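Local structure of galactose-1-phosphate uridylyltransferase (Pyrobaculum aerophilum str. IM2, 6K9Z) at residues 196-201 against 296-301. The protein probably transfers uridylyl groups between UDP-glucose and hexose 1-phosphates such as galactose 1-phosphate, as a zinc-binding member of its family. The protein carries 1 engineered substitution. Residues are numbered along the deposited sequence; the frame is centred on the assembly and turned at random.
Sequences FYAKWP and TTPEET
Pro298 lays its ring against the carbonyl of Phe196 and the methyl of Ala198, its CG resting 3.8 Å from Phe196 O and 4.2 Å from Ala198 CB. It is the first residue of helix 298-309, and Thr297 N-caps that helix: Thr297 OG1 accepts from Glu300 N at 3.0 Å, close to straight. One turn on, Thr301 lays its methyl CG2 3.6 Å from Pro201 O. The next residue after Pro298, Glu299, bends at chi2 (77°), which carries its carboxylate toward the Phe196 ring; Glu299 OE2 lies 3.9 Å from Phe196 CD1, the two planes 47° apart. Phe196 itself leaves its backbone pointing away from the helix, yet with CG anti to N (chi1 -174°) its CD1 corner comes back obliquely toward that carboxylate. Arg182 of the same chain and Arg4 of the second subunit both form salt bridges with OE2, and Arg4 also donates to Phe196 O and makes a cation-pi contact with the Phe196 ring. The helix start thus packs on the loop leading into strand 202-208 through van der Waals contact, while two arginines share the Glu299 carboxylate and would be expected to keep it ionised, tying this corner to the dimer interface.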
loop_
_atom_site.group_PDB
_atom_site.type_symbol
_atom_site.label_atom_id
_atom_site.label_comp_id
_atom_site.label_asym_id
_atom_site.label_seq_id
_atom_site.Cartn_x
_atom_site.Cartn_y
_atom_site.Cartn_z
ATOM N N PHE A 196 -3.145 17.203 7.040
ATOM C CA PHE A 196 -2.596 16.935 8.399
ATOM C C PHE A 196 -2.142 15.479 8.504
ATOM O O PHE A 196 -1.111 15.164 9.098
ATOM C CB PHE A 196 -3.622 17.245 9.479
ATOM C CG PHE A 196 -3.062 17.127 10.873
ATOM C CD1 PHE A 196 -2.302 18.142 11.414
ATOM C CD2 PHE A 196 -3.341 16.030 11.665
ATOM C CE1 PHE A 196 -1.771 18.046 12.685
ATOM C CE2 PHE A 196 -2.827 15.944 12.958
ATOM C CZ PHE A 196 -2.082 16.980 13.477
ATOM N N TYR A 197 -2.904 14.603 7.876
ATOM C CA TYR A 197 -2.776 13.117 7.912
ATOM C C TYR A 197 -2.077 12.625 6.637
ATOM O O TYR A 197 -2.262 11.433 6.295
ATOM C CB TYR A 197 -4.174 12.486 8.059
ATOM C CG TYR A 197 -5.242 13.102 7.161
ATOM C CD1 TYR A 197 -5.929 14.247 7.537
ATOM C CD2 TYR A 197 -5.545 12.552 5.912
ATOM C CE1 TYR A 197 -6.897 14.819 6.740
ATOM C CE2 TYR A 197 -6.460 13.155 5.066
ATOM C CZ TYR A 197 -7.168 14.272 5.499
ATOM O OH TYR A 197 -8.050 14.881 4.647
ATOM N N ALA A 198 -1.198 13.437 6.030
ATOM C CA ALA A 198 -0.304 12.987 4.934
ATOM C C ALA A 198 0.481 11.737 5.392
ATOM O O ALA A 198 0.908 11.673 6.569
ATOM C CB ALA A 198 0.659 14.086 4.545
ATOM N N LYS A 199 0.663 10.793 4.460
ATOM C CA LYS A 199 1.381 9.502 4.672
ATOM C C LYS A 199 2.599 9.364 3.767
ATOM O O LYS A 199 3.518 8.540 4.068
ATOM C CB LYS A 199 0.493 8.337 4.249
ATOM C CG LYS A 199 -0.697 8.103 5.110
ATOM C CD LYS A 199 -1.722 7.249 4.397
ATOM C CE LYS A 199 -3.060 7.494 5.046
ATOM N NZ LYS A 199 -3.410 8.938 5.039
ATOM N N TRP A 200 2.581 10.032 2.633
ATOM C CA TRP A 200 3.642 9.915 1.610
ATOM C C TRP A 200 4.537 11.160 1.647
ATOM O O TRP A 200 4.146 12.203 2.181
ATOM C CB TRP A 200 2.997 9.588 0.245
ATOM C CG TRP A 200 2.159 8.352 0.335
ATOM C CD1 TRP A 200 0.789 8.266 0.367
ATOM C CD2 TRP A 200 2.649 7.007 0.506
ATOM N NE1 TRP A 200 0.404 6.965 0.534
ATOM C CE2 TRP A 200 1.515 6.173 0.592
ATOM C CE3 TRP A 200 3.923 6.439 0.565
ATOM C CZ2 TRP A 200 1.625 4.805 0.785
ATOM C CZ3 TRP A 200 4.037 5.068 0.734
ATOM C CH2 TRP A 200 2.891 4.282 0.884
ATOM N N PRO A 201 5.785 11.068 1.151
ATOM C CA PRO A 201 6.818 12.078 1.423
ATOM C C PRO A 201 6.449 13.454 0.856
ATOM O O PRO A 201 6.799 14.420 1.490
ATOM C CB PRO A 201 8.072 11.562 0.714
ATOM C CG PRO A 201 7.812 10.106 0.463
ATOM C CD PRO A 201 6.331 9.892 0.447
ATOM N N THR A 296 9.651 14.075 7.972
ATOM C CA THR A 296 9.470 15.538 7.838
ATOM C C THR A 296 8.031 15.884 8.187
ATOM O O THR A 296 7.121 15.160 7.748
ATOM C CB THR A 296 9.827 16.008 6.424
ATOM O OG1 THR A 296 11.142 15.521 6.137
ATOM C CG2 THR A 296 9.796 17.512 6.317
ATOM N N THR A 297 7.785 16.969 8.919
ATOM C CA THR A 297 6.354 17.257 9.215
ATOM C C THR A 297 5.619 17.615 7.936
ATOM O O THR A 297 6.184 18.244 7.055
ATOM C CB THR A 297 6.175 18.339 10.272
ATOM O OG1 THR A 297 6.586 19.577 9.697
ATOM C CG2 THR A 297 6.933 18.033 11.538
ATOM N N PRO A 298 4.313 17.288 7.840
ATOM C CA PRO A 298 3.462 17.803 6.770
ATOM C C PRO A 298 3.538 19.330 6.637
ATOM O O PRO A 298 3.405 19.822 5.538
ATOM C CB PRO A 298 2.075 17.285 7.165
ATOM C CG PRO A 298 2.349 15.974 7.896
ATOM C CD PRO A 298 3.640 16.253 8.639
ATOM N N GLU A 299 3.656 20.029 7.753
ATOM C CA GLU A 299 3.712 21.521 7.781
ATOM C C GLU A 299 4.994 22.003 7.093
ATOM O O GLU A 299 4.918 22.905 6.255
ATOM C CB GLU A 299 3.583 22.018 9.209
ATOM C CG GLU A 299 2.224 21.699 9.815
ATOM C CD GLU A 299 2.049 20.247 10.261
ATOM O OE1 GLU A 299 3.032 19.635 10.738
ATOM O OE2 GLU A 299 0.955 19.708 10.073
ATOM N N GLU A 300 6.130 21.398 7.393
ATOM C CA GLU A 300 7.400 21.771 6.716
ATOM C C GLU A 300 7.303 21.382 5.236
ATOM O O GLU A 300 7.712 22.181 4.383
ATOM C CB GLU A 300 8.609 21.084 7.356
ATOM C CG GLU A 300 9.925 21.406 6.667
ATOM C CD GLU A 300 11.204 20.929 7.352
ATOM O OE1 GLU A 300 11.183 20.622 8.577
ATOM O OE2 GLU A 300 12.240 20.864 6.662
ATOM N N THR A 301 6.748 20.214 4.912
ATOM C CA THR A 301 6.641 19.769 3.502
ATOM C C THR A 301 5.724 20.734 2.721
ATOM O O THR A 301 6.098 21.140 1.615
ATOM C CB THR A 301 6.311 18.277 3.416
ATOM O OG1 THR A 301 7.428 17.594 4.018
ATOM C CG2 THR A 301 6.114 17.888 1.966
#